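Local atomic coordinates of polysaccharide deacetylase-like protein (Bacillus anthracis, PDB entry 4V33), a protein that probably removes acetyl groups from polysaccharides at a zinc site, and is one of two putative deacetylases required for osmotic stability and cell shape. Residues Y149-D154 and M208-N213; V202-G207 and A230-I235. All blocks are in the same frame, centred on the assembly; numbering follows the deposited sequence.

Interaction 1 of 2, residues Y149-D154 and M208-N213; sequences YHAIDD and MKNNMN. With ACT (acetate ion), chain C.
Beside the zinc site of the deacetylase domain, Asn210, Asn211 and Asn213, where the chain turns into helix 211-221, clasp the backbone of His150 and Ile152. A type I turn from Met208 to Asn211 presents the first two amides, and the first turn of helix 211-221 adds Asn213. Asn211 sends ND2 to His150 O at 3.0 Å, almost straight (170°) and lying in both the amide and the carbonyl plane. Asn213 does much the same two residues further on along both segments: its ND2 reaches Ile152 O at 3.0 Å, with the carbonyl oxygen in the plane of the Asn213 amide. Between them the roles reverse. Ile152 N donates to Asn210 OD1 at 2.9 Å, but it comes from above the carbonyl plane rather than along a lone pair. Asn210 has CG between its own N and C (chi1 63°), which lays the amide over the strand, its ND2 near Ala151 CB. That ND2 also donates a hydrogen bond to a water 2.9 Å away, and the water in turn donates to Asp153 OD2, linking the two side chains. Met208 bends at its thioether so that CE presses on the peptide between His150 and Ala151, 3.4 Å from His150 C, while SD rests 3.7 Å from Ala151 CB. The His150 ring uses NE2 to donate to acetate O at 2.9 Å. Strand 151-152 pairs in parallel with strand 164-165, and the Ile152 side chain packs on Phe170 of helix 167-179 and Phe204 of strand 199-206.

Interaction 2 of 2, residues V202-G207 and A230-I235; sequences VTFDDG and ATEYMI. With ZN (zinc ion), chain D.
Tyr233 N donates to Phe204 O across 2.8 Å, nearly straight at 174°, midway along a pair of strands that run side by side. Four more backbone bonds continue the pairing, from Thr231 N to Val202 O at one end to Ile235 N to Asp206 O at the other. The strands run parallel, their axes 15° apart. On the face that carries Phe204 and Glu232, Phe204 turns the edge of its ring to Ala230, whose CB lies in the ring plane 3.8 Å from CE1. Glu232 bends at chi2 and swings its carboxylate back toward the first strand, where OE2 takes a weak bond from Gly207 N and OE1 sits against Phe204 CB. The Met234 side chain also reaches Gly207, with SD 3.7 Å from the glycine CA. These are neighbouring strands of the parallel, barrel-like sheet of the NodB-type deacetylase fold: strand 199-206 crosses over through helix 211-221 to strand 230-234, a beta-alpha-beta unit whose first strand ends in the TFDDG signature of the family. On the opposite face the Tyr233 ring lies beside the Asp205 carboxylate, the two planes 78° apart, and brings CD2 to 3.2 Å from Asp205 OD1. Thr231 CG2 sits over the centre of one face of the ring, while Thr203 CB meets CE2 at 3.6 Å. Asp205 OD2 forms a salt bridge to Arg343. Asp206 OD1 binds the zinc at 2.1 Å, with His264, His268, a water and acetate O completing the site, while OD2 accepts a bond from that same water. Alongside the carboxylate runs Ile235, its CD1 3.8 Å from Asp206 CB.

After the N-terminal antiparallel sheet the chain enters the deacetylase domain and reaches 149-154, then passes through helix 167-179 and strand 183-185 to 202-207. It runs straight on into 208-213, where interaction 1 closes a loop of 53 residues. Helix 211-221 carries it to 230-235, where interaction 2 closes a shorter loop of 22. The four segments alternate, so the loops cross. The two contacts also touch: Tyr149 N and O probably bond to Thr203 O and Asp205 N, adding strand 146-149 to the sheet of interaction 2. Together they tie the start of helix 211-221 to 149-154 and strand 199-206 to strand 230-234.

Interaction 1 of 2, residues Y149-D154 and M208-N213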
loop_
_atom_site.group_PDB
_atom_site.type_symbol
_atom_site.label_atom_id
_atom_site.label_comp_id
_atom_site.label_asym_id
_atom_site.label_seq_id
_atom_site.Cartn_x
_atom_site.Cartn_y
_atom_site.Cartn_z
ATOM N N TYR A 149 -3.986 -13.989 3.109
ATOM C CA TYR A 149 -4.659 -15.238 2.769
ATOM C C TYR A 149 -3.660 -16.376 2.674
ATOM O O TYR A 149 -2.452 -16.146 2.542
ATOM C CB TYR A 149 -5.345 -15.106 1.415
ATOM C CG TYR A 149 -6.532 -14.177 1.388
ATOM C CD1 TYR A 149 -7.805 -14.644 1.722
ATOM C CD2 TYR A 149 -6.401 -12.850 1.012
ATOM C CE1 TYR A 149 -8.900 -13.823 1.689
ATOM C CE2 TYR A 149 -7.499 -12.006 0.979
ATOM C CZ TYR A 149 -8.746 -12.496 1.308
ATOM O OH TYR A 149 -9.826 -11.650 1.266
ATOM N N HIS A 150 -4.159 -17.607 2.762
ATOM C CA HIS A 150 -3.356 -18.793 2.514
ATOM C C HIS A 150 -3.970 -19.622 1.390
ATOM O O HIS A 150 -3.716 -19.346 0.219
ATOM C CB HIS A 150 -3.184 -19.605 3.795
ATOM C CG HIS A 150 -2.195 -19.004 4.740
ATOM N ND1 HIS A 150 -2.484 -17.911 5.529
ATOM C CD2 HIS A 150 -0.899 -19.316 4.986
ATOM C CE1 HIS A 150 -1.416 -17.594 6.244
ATOM N NE2 HIS A 150 -0.439 -18.422 5.923
ATOM N N ALA A 151 -4.780 -20.620 1.734
ATOM C CA ALA A 151 -5.425 -21.454 0.725
ATOM C C ALA A 151 -6.728 -20.807 0.263
ATOM O O ALA A 151 -7.483 -20.271 1.074
ATOM C CB ALA A 151 -5.701 -22.836 1.285
ATOM N N ILE A 152 -6.963 -20.823 -1.047
ATOM C CA ILE A 152 -8.259 -20.442 -1.610
ATOM C C ILE A 152 -8.841 -21.696 -2.239
ATOM O O ILE A 152 -8.550 -22.039 -3.383
ATOM C CB ILE A 152 -8.140 -19.319 -2.649
ATOM C CG1 ILE A 152 -7.397 -18.114 -2.053
ATOM C CG2 ILE A 152 -9.531 -18.906 -3.134
ATOM C CD1 ILE A 152 -8.111 -17.454 -0.873
ATOM N N ASP A 153 -9.639 -22.422 -1.467
ATOM C CA ASP A 153 -10.162 -23.699 -1.933
ATOM C C ASP A 153 -11.321 -24.076 -1.040
ATOM O O ASP A 153 -11.432 -23.549 0.071
ATOM C CB ASP A 153 -9.082 -24.791 -1.861
ATOM C CG ASP A 153 -9.314 -25.914 -2.850
ATOM O OD1 ASP A 153 -10.416 -25.989 -3.431
ATOM O OD2 ASP A 153 -8.388 -26.733 -3.044
ATOM N N ASP A 154 -12.177 -24.973 -1.534
ATOM C CA ASP A 154 -13.261 -25.541 -0.736
ATOM C C ASP A 154 -12.648 -26.596 0.160
ATOM O O ASP A 154 -12.049 -27.558 -0.322
ATOM C CB ASP A 154 -14.351 -26.174 -1.621
ATOM C CG ASP A 154 -14.956 -25.183 -2.607
ATOM O OD1 ASP A 154 -15.448 -24.122 -2.169
ATOM O OD2 ASP A 154 -14.929 -25.459 -3.824
ATOM N N MET A 208 0.579 -22.017 -2.848
ATOM C CA MET A 208 -0.235 -23.198 -3.095
ATOM C C MET A 208 -0.854 -23.152 -4.489
ATOM O O MET A 208 -1.237 -22.084 -4.980
ATOM C CB MET A 208 -1.343 -23.306 -2.049
ATOM C CG MET A 208 -0.821 -23.649 -0.674
ATOM S SD MET A 208 -2.164 -23.711 0.532
ATOM C CE MET A 208 -1.820 -22.220 1.450
ATOM N N LYS A 209 -0.971 -24.324 -5.104
ATOM C CA LYS A 209 -1.586 -24.462 -6.416
ATOM C C LYS A 209 -2.989 -23.864 -6.430
ATOM O O LYS A 209 -3.410 -23.248 -7.421
ATOM C CB LYS A 209 -1.655 -25.943 -6.796
ATOM C CG LYS A 209 -2.275 -26.233 -8.151
ATOM C CD LYS A 209 -1.312 -25.884 -9.258
ATOM C CE LYS A 209 -1.666 -26.595 -10.557
ATOM N NZ LYS A 209 -0.591 -26.382 -11.561
ATOM N N ASN A 210 -3.708 -24.019 -5.320
ATOM C CA ASN A 210 -5.077 -23.509 -5.257
ATOM C C ASN A 210 -5.168 -21.992 -5.390
ATOM O O ASN A 210 -6.245 -21.459 -5.623
ATOM C CB ASN A 210 -5.807 -23.993 -3.990
ATOM C CG ASN A 210 -5.165 -23.487 -2.709
ATOM O OD1 ASN A 210 -4.922 -22.292 -2.543
ATOM N ND2 ASN A 210 -4.864 -24.410 -1.800
ATOM N N ASN A 211 -4.043 -21.294 -5.267
ATOM C CA ASN A 211 -4.075 -19.848 -5.470
ATOM C C ASN A 211 -4.403 -19.478 -6.920
ATOM O O ASN A 211 -4.755 -18.334 -7.209
ATOM C CB ASN A 211 -2.777 -19.184 -5.004
ATOM C CG ASN A 211 -2.695 -19.045 -3.481
ATOM O OD1 ASN A 211 -1.880 -18.289 -2.972
ATOM N ND2 ASN A 211 -3.532 -19.776 -2.757
ATOM N N MET A 212 -4.322 -20.446 -7.830
ATOM C CA MET A 212 -4.859 -20.229 -9.176
ATOM C C MET A 212 -6.363 -19.931 -9.142
ATOM O O MET A 212 -6.876 -19.255 -10.033
ATOM C CB MET A 212 -4.559 -21.409 -10.108
ATOM C CG MET A 212 -3.086 -21.527 -10.493
ATOM S SD MET A 212 -2.496 -20.111 -11.452
ATOM C CE MET A 212 -3.151 -20.504 -13.072
ATOM N N ASN A 213 -7.063 -20.423 -8.119
ATOM C CA ASN A 213 -8.473 -20.055 -7.940
ATOM C C ASN A 213 -8.636 -18.567 -7.653
ATOM O O ASN A 213 -9.558 -17.928 -8.170
ATOM C CB ASN A 213 -9.120 -20.855 -6.806
ATOM C CG ASN A 213 -9.208 -22.334 -7.114
ATOM O OD1 ASN A 213 -9.366 -22.735 -8.269
ATOM N ND2 ASN A 213 -9.103 -23.157 -6.077
HETATM C C ACT C . 3.018 -17.739 7.259
HETATM O O ACT C . 2.370 -17.867 6.185
HETATM O OXT ACT C . 3.505 -18.773 7.789
HETATM C CH3 ACT C . 3.204 -16.399 7.889
HETATM O O HOH W 1 -5.945 -27.094 -2.150
HETATM O O HOH W 2 -8.464 -26.156 -6.284
#

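Interaction 2 of 2, residues V202-G207 and A230-I235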
loop_
_atom_site.group_PDB
_atom_site.type_symbol
_atom_site.label_atom_id
_atom_site.label_comp_id
_atom_site.label_asym_id
_atom_site.label_seq_id
_atom_site.Cartn_x
_atom_site.Cartn_y
_atom_site.Cartn_z
ATOM N N VAL A 202 -3.610 -7.000 -1.100
ATOM C CA VAL A 202 -4.044 -8.384 -0.978
ATOM C C VAL A 202 -2.801 -9.264 -1.116
ATOM O O VAL A 202 -2.083 -9.169 -2.120
ATOM C CB VAL A 202 -5.054 -8.751 -2.073
ATOM C CG1 VAL A 202 -5.486 -10.214 -1.943
ATOM C CG2 VAL A 202 -6.273 -7.811 -2.015
ATOM N N THR A 203 -2.533 -10.092 -0.104
ATOM C CA THR A 203 -1.374 -10.995 -0.158
ATOM C C THR A 203 -1.765 -12.433 0.154
ATOM O O THR A 203 -2.718 -12.686 0.906
ATOM C CB THR A 203 -0.193 -10.573 0.788
ATOM O OG1 THR A 203 -0.460 -10.978 2.139
ATOM C CG2 THR A 203 0.061 -9.066 0.733
ATOM N N PHE A 204 -0.990 -13.356 -0.411
ATOM C CA PHE A 204 -1.166 -14.794 -0.234
ATOM C C PHE A 204 0.150 -15.390 0.201
ATOM O O PHE A 204 1.203 -15.052 -0.358
ATOM C CB PHE A 204 -1.556 -15.446 -1.560
ATOM C CG PHE A 204 -2.840 -14.941 -2.124
ATOM C CD1 PHE A 204 -2.848 -13.838 -2.960
ATOM C CD2 PHE A 204 -4.043 -15.567 -1.824
ATOM C CE1 PHE A 204 -4.034 -13.346 -3.494
ATOM C CE2 PHE A 204 -5.240 -15.080 -2.355
ATOM C CZ PHE A 204 -5.233 -13.967 -3.191
ATOM N N ASP A 205 0.088 -16.293 1.172
ATOM C CA ASP A 205 1.291 -16.964 1.652
ATOM C C ASP A 205 1.373 -18.400 1.177
ATOM O O ASP A 205 0.420 -19.172 1.358
ATOM C CB ASP A 205 1.346 -16.963 3.184
ATOM C CG ASP A 205 1.726 -15.607 3.759
ATOM O OD1 ASP A 205 1.755 -14.616 3.012
ATOM O OD2 ASP A 205 2.003 -15.542 4.974
ATOM N N ASP A 206 2.527 -18.714 0.580
ATOM C CA ASP A 206 3.103 -20.057 0.362
ATOM C C ASP A 206 3.245 -20.481 -1.096
ATOM O O ASP A 206 4.176 -21.220 -1.435
ATOM C CB ASP A 206 2.425 -21.195 1.147
ATOM C CG ASP A 206 2.510 -21.025 2.658
ATOM O OD1 ASP A 206 3.153 -20.069 3.180
ATOM O OD2 ASP A 206 1.907 -21.888 3.332
ATOM N N GLY A 207 2.343 -20.028 -1.958
ATOM C CA GLY A 207 2.366 -20.453 -3.345
ATOM C C GLY A 207 1.673 -21.784 -3.571
ATOM O O GLY A 207 2.119 -22.596 -4.379
ATOM N N ALA A 230 -2.317 -8.344 -6.759
ATOM C CA ALA A 230 -2.076 -9.018 -5.494
ATOM C C ALA A 230 -0.646 -9.515 -5.425
ATOM O O ALA A 230 0.029 -9.621 -6.449
ATOM C CB ALA A 230 -3.049 -10.204 -5.319
ATOM N N THR A 231 -0.199 -9.813 -4.210
ATOM C CA THR A 231 1.152 -10.329 -3.974
ATOM C C THR A 231 1.076 -11.795 -3.561
ATOM O O THR A 231 0.283 -12.163 -2.697
ATOM C CB THR A 231 1.835 -9.547 -2.843
ATOM O OG1 THR A 231 1.965 -8.171 -3.231
ATOM C CG2 THR A 231 3.216 -10.117 -2.534
ATOM N N GLU A 232 1.899 -12.630 -4.191
ATOM C CA GLU A 232 2.026 -14.023 -3.798
ATOM C C GLU A 232 3.407 -14.181 -3.195
ATOM O O GLU A 232 4.399 -13.858 -3.845
ATOM C CB GLU A 232 1.909 -14.933 -5.022
ATOM C CG GLU A 232 2.160 -16.414 -4.716
ATOM C CD GLU A 232 1.028 -17.021 -3.923
ATOM O OE1 GLU A 232 -0.107 -17.039 -4.459
ATOM O OE2 GLU A 232 1.262 -17.453 -2.770
ATOM N N TYR A 233 3.474 -14.654 -1.956
ATOM C CA TYR A 233 4.761 -14.933 -1.336
ATOM C C TYR A 233 5.058 -16.420 -1.502
ATOM O O TYR A 233 4.487 -17.259 -0.815
ATOM C CB TYR A 233 4.723 -14.581 0.141
ATOM C CG TYR A 233 4.565 -13.113 0.507
ATOM C CD1 TYR A 233 5.609 -12.210 0.328
ATOM C CD2 TYR A 233 3.389 -12.652 1.099
ATOM C CE1 TYR A 233 5.481 -10.874 0.711
ATOM C CE2 TYR A 233 3.250 -11.328 1.488
ATOM C CZ TYR A 233 4.303 -10.455 1.306
ATOM O OH TYR A 233 4.174 -9.150 1.707
ATOM N N MET A 234 5.963 -16.734 -2.423
ATOM C CA MET A 234 6.219 -18.104 -2.850
ATOM C C MET A 234 7.308 -18.770 -2.018
ATOM O O MET A 234 8.388 -18.196 -1.833
ATOM C CB MET A 234 6.671 -18.074 -4.317
ATOM C CG MET A 234 6.951 -19.437 -4.931
ATOM S SD MET A 234 5.398 -20.217 -5.417
ATOM C CE MET A 234 5.682 -21.905 -4.862
ATOM N N ILE A 235 7.035 -19.972 -1.509
ATOM C CA ILE A 235 8.102 -20.801 -0.949
ATOM C C ILE A 235 8.911 -21.265 -2.151
ATOM O O ILE A 235 8.446 -22.088 -2.933
ATOM C CB ILE A 235 7.548 -21.998 -0.153
ATOM C CG1 ILE A 235 6.789 -21.490 1.078
ATOM C CG2 ILE A 235 8.701 -22.923 0.291
ATOM C CD1 ILE A 235 5.910 -22.563 1.732
HETATM ZN ZN ZN D . 3.739 -19.470 5.150
HETATM O O HOH W 3 -0.357 -6.852 -2.548
HETATM O O HOH W 4 2.249 -20.627 5.921
#